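Local coordinates for protein Emp46p (Saccharomyces cerevisiae, PDB 2A6V) that is a calcium-independent cargo receptor, with a potassium-binding carbohydrate recognition domain, that takes part in the secretion of glycoproteins, at residues M66-T71 with F87-G92; N109-L114 with L160-N165; E123-Y128 with R179-T184; A127-G132 with R185-M190. One frame throughout, in Å; residues are numbered along the deposited sequence.

Interaction 1 (M66-T71 with F87-G92); sequences MTIEWT and FWLKQG
Trp70 and Phe87 meet in the core of the beta sandwich of this legume-lectin-like domain, where strand 66-75 of one sheet faces strand 84-90 of the other. No hydrogen bond joins the two segments directly. Their axes come within 10.3 Å and run roughly antiparallel, so side chains and one water span the gap. Phe87 CE1 approaches Trp70 CG at 3.4 Å, over one face of the indole, with Phe87 CD1 also above that ring, toward its rim. The planes are turned by 45°, which makes this an oblique aromatic pair. Each ring has its CG anti to the carbonyl carbon (chi1 -70° in Trp70, -61° in Phe87), and the two side chains run past one another, pointing opposite ways, bringing the CD1-CE1 side of the phenyl ring against the pyrrole part of the indole. The buried indole N-H is used as well: Trp70 NE1 donates to a water 2.9 Å away, and that water donates in turn to the backbone O of Trp88. Further along, Leu89 offers one methyl to each of two partners. Its CD2 passes Ile68 CD1 at 3.8 Å, while its CD1 meets Met66 CE tip to tip at 4.0 Å, the thioether chain being extended beyond CG. Within the sandwich, strand 158-165 pairs by backbone bonds with Met66, Ile68 and Trp70. Met215 of strand 209-218 packs on Ile68 and Trp70, and Thr199 of strand 196-202 touches both Trp70 and Phe87.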
# COMPACT_ATOMS: atom_id res chain seq x y z
N MET A 66 -14.12 7.81 -1.98
CA MET A 66 -12.94 7.53 -2.81
C MET A 66 -12.69 6.06 -3.03
O MET A 66 -13.11 5.23 -2.24
CB MET A 66 -11.71 8.18 -2.20
CG MET A 66 -11.21 7.60 -0.91
SD MET A 66 -9.43 7.97 -0.62
CE MET A 66 -9.08 6.62 0.51
N THR A 67 -11.96 5.76 -4.10
CA THR A 67 -11.49 4.43 -4.41
C THR A 67 -10.00 4.48 -4.72
O THR A 67 -9.57 5.33 -5.48
CB THR A 67 -12.23 3.89 -5.63
OG1 THR A 67 -13.65 3.88 -5.38
CG2 THR A 67 -11.85 2.43 -5.92
N ILE A 68 -9.22 3.58 -4.14
CA ILE A 68 -7.82 3.41 -4.51
C ILE A 68 -7.63 1.98 -4.96
O ILE A 68 -8.02 1.04 -4.27
CB ILE A 68 -6.90 3.71 -3.34
CG1 ILE A 68 -7.01 5.19 -2.91
CG2 ILE A 68 -5.47 3.35 -3.72
CD1 ILE A 68 -6.31 5.49 -1.61
N GLU A 69 -7.01 1.82 -6.11
CA GLU A 69 -6.72 0.51 -6.67
C GLU A 69 -5.23 0.43 -6.90
O GLU A 69 -4.70 1.19 -7.71
CB GLU A 69 -7.45 0.31 -7.98
CG GLU A 69 -8.95 0.21 -7.85
CD GLU A 69 -9.64 0.07 -9.20
OE1 GLU A 69 -9.04 0.40 -10.26
OE2 GLU A 69 -10.81 -0.36 -9.19
N TRP A 70 -4.56 -0.48 -6.20
CA TRP A 70 -3.17 -0.82 -6.43
C TRP A 70 -3.07 -2.16 -7.12
O TRP A 70 -3.68 -3.13 -6.65
CB TRP A 70 -2.42 -0.93 -5.11
CG TRP A 70 -2.20 0.34 -4.35
CD1 TRP A 70 -2.96 0.84 -3.34
CD2 TRP A 70 -1.11 1.25 -4.51
NE1 TRP A 70 -2.41 2.01 -2.86
CE2 TRP A 70 -1.26 2.27 -3.56
CE3 TRP A 70 0.01 1.29 -5.35
CZ2 TRP A 70 -0.36 3.32 -3.44
CZ3 TRP A 70 0.88 2.35 -5.24
CH2 TRP A 70 0.71 3.34 -4.29
N THR A 71 -2.31 -2.26 -8.22
CA THR A 71 -2.07 -3.51 -8.91
C THR A 71 -0.63 -3.86 -8.63
O THR A 71 0.27 -3.07 -8.91
CB THR A 71 -2.32 -3.36 -10.40
OG1 THR A 71 -3.69 -3.00 -10.60
CG2 THR A 71 -2.07 -4.66 -11.13
N PHE A 87 0.57 -1.08 2.13
CA PHE A 87 -0.15 0.03 1.53
C PHE A 87 -0.61 0.94 2.64
O PHE A 87 -1.20 0.46 3.60
CB PHE A 87 -1.32 -0.49 0.71
CG PHE A 87 -0.89 -1.38 -0.40
CD1 PHE A 87 -0.46 -0.83 -1.60
CD2 PHE A 87 -0.87 -2.75 -0.25
CE1 PHE A 87 -0.03 -1.65 -2.62
CE2 PHE A 87 -0.43 -3.56 -1.27
CZ PHE A 87 -0.01 -3.01 -2.47
N TRP A 88 -0.37 2.23 2.48
CA TRP A 88 -0.48 3.19 3.56
C TRP A 88 -1.46 4.30 3.25
O TRP A 88 -1.50 4.82 2.11
CB TRP A 88 0.86 3.86 3.81
CG TRP A 88 2.00 2.97 4.09
CD1 TRP A 88 2.87 2.47 3.18
CD2 TRP A 88 2.44 2.49 5.37
NE1 TRP A 88 3.82 1.70 3.80
CE2 TRP A 88 3.57 1.69 5.15
CE3 TRP A 88 1.99 2.66 6.69
CZ2 TRP A 88 4.27 1.07 6.19
CZ3 TRP A 88 2.68 2.02 7.72
CH2 TRP A 88 3.81 1.24 7.45
N LEU A 89 -2.23 4.68 4.26
CA LEU A 89 -2.92 5.96 4.32
C LEU A 89 -2.50 6.58 5.65
O LEU A 89 -2.83 6.03 6.69
CB LEU A 89 -4.45 5.76 4.29
CG LEU A 89 -5.07 5.08 3.08
CD1 LEU A 89 -6.59 5.11 3.22
CD2 LEU A 89 -4.68 5.74 1.79
N LYS A 90 -1.73 7.66 5.63
CA LYS A 90 -1.17 8.23 6.86
C LYS A 90 -1.47 9.73 7.00
O LYS A 90 -1.58 10.43 6.01
CB LYS A 90 0.34 8.01 6.88
CG LYS A 90 0.75 6.55 6.96
CD LYS A 90 2.08 6.28 7.69
CE LYS A 90 3.15 7.27 7.33
NZ LYS A 90 4.41 6.98 8.05
N GLN A 91 -1.63 10.19 8.23
CA GLN A 91 -1.89 11.61 8.51
C GLN A 91 -0.89 12.15 9.51
O GLN A 91 -0.12 11.39 10.11
CB GLN A 91 -3.33 11.82 9.01
CG GLN A 91 -3.66 11.05 10.28
CD GLN A 91 -4.99 11.45 10.89
OE1 GLN A 91 -5.67 12.37 10.40
NE2 GLN A 91 -5.38 10.77 11.97
N GLY A 92 -0.86 13.47 9.67
CA GLY A 92 0.00 14.10 10.65
C GLY A 92 1.42 14.29 10.14
O GLY A 92 1.73 13.91 9.02
O HOH W 1 -2.02 3.26 -0.27

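Interaction 2 (N109-L114 with L160-N165)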
# COMPACT_ATOMS: atom_id res chain seq x y z
N ASN A 109 0.46 7.51 12.46
CA ASN A 109 -0.94 7.84 12.59
C ASN A 109 -1.60 7.52 11.27
O ASN A 109 -1.45 8.23 10.27
CB ASN A 109 -1.09 9.32 12.93
CG ASN A 109 -2.45 9.63 13.49
OD1 ASN A 109 -3.47 9.08 13.06
ND2 ASN A 109 -2.47 10.51 14.49
N GLY A 110 -2.30 6.40 11.24
CA GLY A 110 -2.99 6.02 10.03
C GLY A 110 -3.25 4.55 9.92
O GLY A 110 -3.37 3.84 10.91
N LEU A 111 -3.32 4.10 8.67
CA LEU A 111 -3.74 2.77 8.29
C LEU A 111 -2.63 2.12 7.48
O LEU A 111 -2.08 2.74 6.57
CB LEU A 111 -5.01 2.85 7.45
CG LEU A 111 -5.47 1.59 6.73
CD1 LEU A 111 -5.91 0.48 7.72
CD2 LEU A 111 -6.60 1.93 5.76
N MET A 112 -2.29 0.90 7.86
CA MET A 112 -1.33 0.07 7.14
C MET A 112 -2.03 -1.23 6.77
O MET A 112 -2.47 -1.98 7.66
CB MET A 112 -0.12 -0.24 8.03
CG MET A 112 0.94 -1.06 7.33
SD MET A 112 2.30 -1.66 8.33
CE MET A 112 1.46 -2.85 9.33
N ILE A 113 -2.07 -1.54 5.48
CA ILE A 113 -2.62 -2.79 4.97
C ILE A 113 -1.44 -3.59 4.46
O ILE A 113 -0.73 -3.16 3.54
CB ILE A 113 -3.66 -2.53 3.85
CG1 ILE A 113 -4.82 -1.68 4.42
CG2 ILE A 113 -4.14 -3.84 3.27
CD1 ILE A 113 -5.86 -1.27 3.39
N LEU A 114 -1.20 -4.75 5.06
CA LEU A 114 0.04 -5.44 4.93
C LEU A 114 -0.16 -6.81 4.32
O LEU A 114 -1.00 -7.58 4.80
CB LEU A 114 0.69 -5.57 6.30
CG LEU A 114 1.97 -6.35 6.40
CD1 LEU A 114 3.10 -5.73 5.60
CD2 LEU A 114 2.36 -6.45 7.87
N LEU A 160 -5.57 -4.73 -5.27
CA LEU A 160 -6.13 -4.32 -4.00
C LEU A 160 -7.01 -3.12 -4.28
O LEU A 160 -6.55 -2.12 -4.86
CB LEU A 160 -5.00 -3.97 -3.02
CG LEU A 160 -5.41 -3.41 -1.66
CD1 LEU A 160 -4.40 -3.83 -0.61
CD2 LEU A 160 -5.58 -1.90 -1.72
N ARG A 161 -8.28 -3.21 -3.92
CA ARG A 161 -9.20 -2.11 -4.12
C ARG A 161 -9.78 -1.68 -2.79
O ARG A 161 -10.47 -2.46 -2.11
CB ARG A 161 -10.35 -2.49 -5.06
CG ARG A 161 -11.30 -1.32 -5.22
CD ARG A 161 -12.57 -1.64 -5.97
NE ARG A 161 -12.28 -1.91 -7.36
CZ ARG A 161 -13.03 -2.68 -8.16
NH1 ARG A 161 -14.14 -3.28 -7.73
NH2 ARG A 161 -12.65 -2.84 -9.43
N LEU A 162 -9.52 -0.44 -2.41
CA LEU A 162 -9.99 0.14 -1.17
C LEU A 162 -11.04 1.18 -1.51
O LEU A 162 -10.75 2.14 -2.22
CB LEU A 162 -8.82 0.79 -0.41
CG LEU A 162 -9.09 1.43 0.96
CD1 LEU A 162 -7.81 1.59 1.75
CD2 LEU A 162 -9.75 2.77 0.81
N THR A 163 -12.27 0.96 -1.04
CA THR A 163 -13.35 1.93 -1.24
C THR A 163 -13.73 2.51 0.12
O THR A 163 -13.82 1.77 1.09
CB THR A 163 -14.57 1.29 -1.99
OG1 THR A 163 -15.00 0.10 -1.34
CG2 THR A 163 -14.20 0.82 -3.33
N TYR A 164 -13.94 3.82 0.21
CA TYR A 164 -14.20 4.44 1.48
C TYR A 164 -15.23 5.54 1.29
O TYR A 164 -15.05 6.41 0.45
CB TYR A 164 -12.92 5.02 2.08
CG TYR A 164 -13.14 5.90 3.28
CD1 TYR A 164 -13.68 5.42 4.46
CD2 TYR A 164 -12.82 7.24 3.22
CE1 TYR A 164 -13.88 6.25 5.56
CE2 TYR A 164 -13.02 8.08 4.31
CZ TYR A 164 -13.54 7.59 5.46
OH TYR A 164 -13.71 8.46 6.53
N ASN A 165 -16.31 5.46 2.06
CA ASN A 165 -17.44 6.37 1.89
C ASN A 165 -17.85 6.94 3.24
O ASN A 165 -18.63 6.32 3.95
CB ASN A 165 -18.61 5.66 1.23
CG ASN A 165 -19.75 6.60 0.92
OD1 ASN A 165 -19.64 7.81 1.12
ND2 ASN A 165 -20.82 6.06 0.40
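Leu160 makes the first touch, its CD1 lying 3.9 Å from Ile113 CG2 in the middle of the sandwich. Leu160 points its CB at the other sheet, and with CG anti to the backbone N (chi1 175°) its CD1 comes to Ile113, the two side chains crossing at a slant. Two residues on, Leu162 repeats the move with the same first torsion and reaches two partners with a single methyl. Leu162 CD1 sits 3.8 Å from Ile113 CD1 and, a little more loosely, 4.2 Å from Leu111 CD2. Ile113 is therefore the fork of the contact: its CG2 branch goes to Leu160, whereas its longer CG1-CD1 branch, extended at the end, goes to Leu162. All four touching residues are buried and the meeting is purely apolar, with no hydrogen bond between segments whose axes stay 11.1 Å apart at their closest and run at 153° to each other. The strand carrying Leu111 and Ile113 follows a corner in the chain at Gly110. Leu111 and Ile113 bond through their backbones to Leu89 and Phe87 of strand 84-90, and Met112 does so to Tyr128 of strand 124-131. In the opposing sheet, Leu160 packs on Trp70 and Leu162 on Met66, both from strand 66-75, while Leu174 of strand 171-176 touches Ile113 and Leu160 together.

Interaction 3 (E123-Y128 with R179-T184). With K (potassium ion), chain C; EDO (1,2-ethanediol), chain E.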
# COMPACT_ATOMS: atom_id res chain seq x y z
N GLU A 123 0.27 -16.52 5.06
CA GLU A 123 0.13 -15.68 3.87
C GLU A 123 -1.22 -14.96 3.90
O GLU A 123 -2.28 -15.59 3.86
CB GLU A 123 0.26 -16.58 2.67
CG GLU A 123 0.83 -15.93 1.45
CD GLU A 123 1.18 -16.90 0.34
OE1 GLU A 123 1.45 -16.38 -0.75
OE2 GLU A 123 1.16 -18.15 0.51
N SER A 124 -1.20 -13.64 4.04
CA SER A 124 -2.39 -12.91 4.41
C SER A 124 -2.31 -11.42 4.15
O SER A 124 -1.21 -10.88 3.90
CB SER A 124 -2.67 -13.11 5.91
OG SER A 124 -1.60 -12.61 6.69
N VAL A 125 -3.49 -10.77 4.17
CA VAL A 125 -3.66 -9.35 4.32
C VAL A 125 -4.04 -9.10 5.77
O VAL A 125 -4.99 -9.69 6.27
CB VAL A 125 -4.80 -8.81 3.39
CG1 VAL A 125 -4.98 -7.33 3.56
CG2 VAL A 125 -4.52 -9.14 1.95
N THR A 126 -3.30 -8.25 6.45
CA THR A 126 -3.64 -7.79 7.79
C THR A 126 -3.67 -6.28 7.82
O THR A 126 -2.81 -5.63 7.22
CB THR A 126 -2.69 -8.35 8.87
OG1 THR A 126 -1.32 -8.23 8.46
CG2 THR A 126 -2.95 -9.85 9.08
N ALA A 127 -4.70 -5.72 8.43
CA ALA A 127 -4.93 -4.28 8.45
C ALA A 127 -4.76 -3.76 9.86
O ALA A 127 -5.37 -4.27 10.81
CB ALA A 127 -6.32 -3.97 7.91
N TYR A 128 -3.93 -2.73 10.00
CA TYR A 128 -3.57 -2.18 11.30
C TYR A 128 -3.88 -0.70 11.31
O TYR A 128 -3.64 0.02 10.34
CB TYR A 128 -2.07 -2.35 11.52
CG TYR A 128 -1.59 -3.75 11.74
CD1 TYR A 128 -1.36 -4.22 13.03
CD2 TYR A 128 -1.30 -4.59 10.68
CE1 TYR A 128 -0.89 -5.49 13.24
CE2 TYR A 128 -0.82 -5.90 10.90
CZ TYR A 128 -0.64 -6.34 12.21
OH TYR A 128 -0.17 -7.62 12.46
N ARG A 179 -12.70 -9.73 -4.64
CA ARG A 179 -13.33 -10.55 -3.59
C ARG A 179 -13.10 -9.85 -2.28
O ARG A 179 -12.00 -9.38 -2.00
CB ARG A 179 -12.71 -11.95 -3.55
CG ARG A 179 -12.72 -12.71 -4.90
CD ARG A 179 -12.45 -14.20 -4.86
NE ARG A 179 -11.33 -14.53 -3.98
CZ ARG A 179 -10.04 -14.54 -4.32
NH1 ARG A 179 -9.62 -14.22 -5.54
NH2 ARG A 179 -9.13 -14.89 -3.41
N VAL A 180 -14.12 -9.77 -1.44
CA VAL A 180 -14.02 -9.01 -0.21
C VAL A 180 -13.04 -9.69 0.75
O VAL A 180 -13.11 -10.89 1.02
CB VAL A 180 -15.39 -8.75 0.46
CG1 VAL A 180 -15.22 -7.99 1.75
CG2 VAL A 180 -16.28 -7.94 -0.48
N CYS A 181 -12.09 -8.89 1.23
CA CYS A 181 -11.15 -9.28 2.27
C CYS A 181 -11.73 -8.87 3.63
O CYS A 181 -11.84 -9.71 4.55
CB CYS A 181 -9.79 -8.63 1.99
SG CYS A 181 -8.51 -8.94 3.23
N PHE A 182 -12.12 -7.62 3.76
CA PHE A 182 -12.82 -7.14 4.94
C PHE A 182 -13.62 -5.89 4.66
O PHE A 182 -13.41 -5.21 3.65
CB PHE A 182 -11.85 -6.90 6.10
CG PHE A 182 -10.87 -5.78 5.87
CD1 PHE A 182 -11.21 -4.47 6.15
CD2 PHE A 182 -9.58 -6.05 5.42
CE1 PHE A 182 -10.29 -3.44 5.94
CE2 PHE A 182 -8.68 -5.03 5.21
CZ PHE A 182 -9.03 -3.73 5.48
N GLN A 183 -14.56 -5.59 5.55
CA GLN A 183 -15.26 -4.31 5.57
C GLN A 183 -15.27 -3.82 7.01
O GLN A 183 -15.24 -4.63 7.95
CB GLN A 183 -16.70 -4.41 5.05
CG GLN A 183 -16.83 -4.98 3.65
CD GLN A 183 -18.24 -4.83 3.07
OE1 GLN A 183 -18.74 -3.71 2.95
NE2 GLN A 183 -18.85 -5.95 2.71
N THR A 184 -15.26 -2.52 7.18
CA THR A 184 -15.13 -1.92 8.50
C THR A 184 -15.67 -0.50 8.49
O THR A 184 -15.74 0.14 7.44
CB THR A 184 -13.64 -1.91 8.94
OG1 THR A 184 -13.51 -1.35 10.25
CG2 THR A 184 -12.79 -1.00 8.04
K K C . 0.21 -8.76 15.05
C1 EDO E . -9.94 -12.33 -0.71
O1 EDO E . -10.07 -10.95 -0.41
C2 EDO E . -9.92 -13.15 0.58
O2 EDO E . -11.14 -12.97 1.31
O HOH W 2 0.54 -11.36 14.01
O HOH W 3 -2.11 -9.86 16.29
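Cys181 and Phe182, consecutive in the chain, both turn toward the facing sheet and so reach Val125 and Ala127 side by side. This is a classic beta bulge opposite Leu174 of the adjoining strand, and it lets neighbouring residues of one strand point the same way. Cys181 holds SG anti to its amide nitrogen (chi1 177°), which lays the sulfur against the branch point of Val125: SG is 3.7 Å from Val125 CB and 3.9 Å from its CG1. Phe182 takes another route, its CG tucked between the backbone N and the carbonyl carbon (chi1 66°). From there the far end of the ring comes obliquely to Ala127, with CZ 3.6 Å and CE2 3.7 Å from Ala127 CB. The methyl of alanine is short, and the phenyl ring covers most of the distance. No hydrogen bond crosses between the segments. Beside the bulge, a 1,2-ethanediol molecule, probably from the crystallisation liquor, donates through O1 to Arg179 O at 3.0 Å and through O2 to Val180 O at 2.9 Å. Tyr128 OH, next along from Ala127, coordinates a potassium ion 2.9 Å away, in the plane of the ring; two waters and the backbone O atoms of Ile138, Glu139 and Ser141 complete the site. Cys181 SG is disulfide-bonded to Cys147, which lies on the outermost strand 145-148 and pairs with Val125. The bond thus joins edge strands of both sheets, a covalent closure at one side of the beta sandwich.

Interaction 4 (A127-G132 with R185-M190). With K (potassium ion), chain C.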
# COMPACT_ATOMS: atom_id res chain seq x y z
N ALA A 127 -4.70 -5.72 8.43
CA ALA A 127 -4.93 -4.28 8.45
C ALA A 127 -4.76 -3.76 9.86
O ALA A 127 -5.37 -4.27 10.81
CB ALA A 127 -6.32 -3.97 7.91
N TYR A 128 -3.93 -2.73 10.00
CA TYR A 128 -3.57 -2.18 11.30
C TYR A 128 -3.88 -0.70 11.31
O TYR A 128 -3.64 0.02 10.34
CB TYR A 128 -2.07 -2.35 11.52
CG TYR A 128 -1.59 -3.75 11.74
CD1 TYR A 128 -1.36 -4.22 13.03
CD2 TYR A 128 -1.30 -4.59 10.68
CE1 TYR A 128 -0.89 -5.49 13.24
CE2 TYR A 128 -0.82 -5.90 10.90
CZ TYR A 128 -0.64 -6.34 12.21
OH TYR A 128 -0.17 -7.62 12.46
N LEU A 129 -4.37 -0.22 12.45
CA LEU A 129 -4.52 1.19 12.71
C LEU A 129 -3.57 1.61 13.82
O LEU A 129 -3.38 0.88 14.78
CB LEU A 129 -5.96 1.47 13.15
CG LEU A 129 -7.00 1.59 12.07
CD1 LEU A 129 -8.41 1.55 12.71
CD2 LEU A 129 -6.81 2.86 11.28
N ASN A 130 -2.95 2.77 13.67
CA ASN A 130 -2.15 3.35 14.73
C ASN A 130 -2.55 4.82 14.84
O ASN A 130 -2.85 5.45 13.84
CB ASN A 130 -0.66 3.18 14.44
CG ASN A 130 0.22 3.45 15.65
OD1 ASN A 130 -0.27 3.89 16.70
ND2 ASN A 130 1.51 3.19 15.51
N ASP A 131 -2.61 5.33 16.06
CA ASP A 131 -3.00 6.72 16.32
C ASP A 131 -1.83 7.63 16.63
O ASP A 131 -2.03 8.77 17.08
CB ASP A 131 -4.04 6.77 17.45
CG ASP A 131 -3.51 6.23 18.76
OD1 ASP A 131 -2.30 5.91 18.88
OD2 ASP A 131 -4.25 6.08 19.75
N GLY A 132 -0.61 7.14 16.43
CA GLY A 132 0.57 7.97 16.57
C GLY A 132 1.18 8.00 17.96
O GLY A 132 2.23 8.60 18.15
N ARG A 185 -16.01 -0.01 9.68
CA ARG A 185 -16.36 1.40 9.88
C ARG A 185 -15.42 2.05 10.91
O ARG A 185 -15.66 3.17 11.34
CB ARG A 185 -17.82 1.51 10.29
CG ARG A 185 -18.77 1.37 9.12
CD ARG A 185 -20.21 1.64 9.45
NE ARG A 185 -21.00 1.86 8.23
CZ ARG A 185 -21.70 0.94 7.59
NH1 ARG A 185 -21.76 -0.31 8.02
NH2 ARG A 185 -22.37 1.27 6.50
N LYS A 186 -14.33 1.36 11.25
CA LYS A 186 -13.38 1.82 12.27
C LYS A 186 -12.41 2.89 11.79
O LYS A 186 -11.85 3.63 12.60
CB LYS A 186 -12.56 0.63 12.78
CG LYS A 186 -13.35 -0.42 13.53
CD LYS A 186 -12.44 -1.38 14.29
CE LYS A 186 -13.23 -2.25 15.26
NZ LYS A 186 -12.38 -3.28 15.92
N VAL A 187 -12.15 2.93 10.49
CA VAL A 187 -11.23 3.91 9.91
C VAL A 187 -12.05 5.15 9.53
O VAL A 187 -12.83 5.11 8.58
CB VAL A 187 -10.47 3.34 8.68
CG1 VAL A 187 -9.26 4.21 8.36
CG2 VAL A 187 -10.03 1.90 8.92
N LYS A 188 -11.88 6.24 10.28
CA LYS A 188 -12.67 7.44 10.05
C LYS A 188 -11.84 8.68 9.71
O LYS A 188 -12.39 9.67 9.23
CB LYS A 188 -13.51 7.75 11.29
CG LYS A 188 -14.58 6.73 11.56
CD LYS A 188 -15.30 7.02 12.87
CE LYS A 188 -15.64 5.73 13.62
NZ LYS A 188 -16.91 5.15 13.10
N PHE A 189 -10.54 8.66 9.95
CA PHE A 189 -9.76 9.89 9.81
C PHE A 189 -9.73 10.49 8.40
O PHE A 189 -9.56 11.70 8.24
CB PHE A 189 -8.34 9.71 10.37
CG PHE A 189 -7.45 8.85 9.53
CD1 PHE A 189 -6.69 9.39 8.51
CD2 PHE A 189 -7.34 7.48 9.79
CE1 PHE A 189 -5.86 8.60 7.75
CE2 PHE A 189 -6.51 6.69 9.01
CZ PHE A 189 -5.77 7.25 8.00
N MET A 190 -9.93 9.66 7.37
CA MET A 190 -9.86 10.16 6.00
C MET A 190 -11.07 11.01 5.61
O MET A 190 -11.02 11.72 4.61
CB MET A 190 -9.76 9.02 4.98
CG MET A 190 -8.50 8.20 5.09
SD MET A 190 -8.73 6.78 6.13
CE MET A 190 -9.88 5.75 5.15
K K C . 0.21 -8.76 15.05
O HOH W 2 0.54 -11.36 14.01
O HOH W 3 -2.11 -9.86 16.29
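Lys188 NZ donates to Arg185 O over 2.9 Å, a bond that ties the ends of a short bend whose middle residues, Lys186 and Val187, lie against Leu129. The ammonium group comes 24° out of the plane of the Arg185 carbonyl. On the strand side, every contact is made by Leu129, which presents both methyls to the loop. Its CD2 is 4.0 Å from Val187 CG1, and its CD1 reaches Val187 CG2 at 4.1 Å; the two branched side chains lie at a slant, one fork set against the other. Leu129 CD1 also rests 4.0 Å from Lys186 O, close to the lysine CB, while the rest of that lysine chain leads away. Phe189 adds a looser touch, its CE2 4.5 Å from Leu129 CD2, with the methyl at the ring edge and near the ring plane. Met190 SD lies over one face of the same ring, 3.5 Å above its plane and displaced toward the rim. Where 127-132 finishes, Asn130 OD1 accepts from Gly132 N at 3.3 Å, forming an Asx turn; Gly132 N lies well above the plane of the Asn130 side-chain carbonyl, 70° out of it. The contact is partly buried, with Lys186 exposed at its margin. It lays the loop between strands 179-184 and 196-202 over the end of strand 124-131. Phe144 also touches Leu129, Leu172 of strand 171-176 packs against Val187 and Met190, and Gln91 lies against Phe189.

How the interactions relate
All four contacts bridge the two sheets of one sandwich or its rim. Interactions 1 and 2 form its middle, with centres about 5 Å apart: their strands are neighbours in both sheets, and Phe87 CD2 packs on Leu160 CD1. Interaction 3, its centre about 9 Å from that of interaction 2, carries the layer on to the disulfide-bonded side. Interaction 4 shares Ala127 and Tyr128 of strand 124-131 with interaction 3 and ends in a loop whose Phe189 and Met190 pack back on Leu89 of interaction 1. Along the chain interaction 1 closes before the others open, whereas interaction 2 interleaves with 3 and 4. One hydrophobic layer thus extends to the strand bearing the potassium ligand Tyr128.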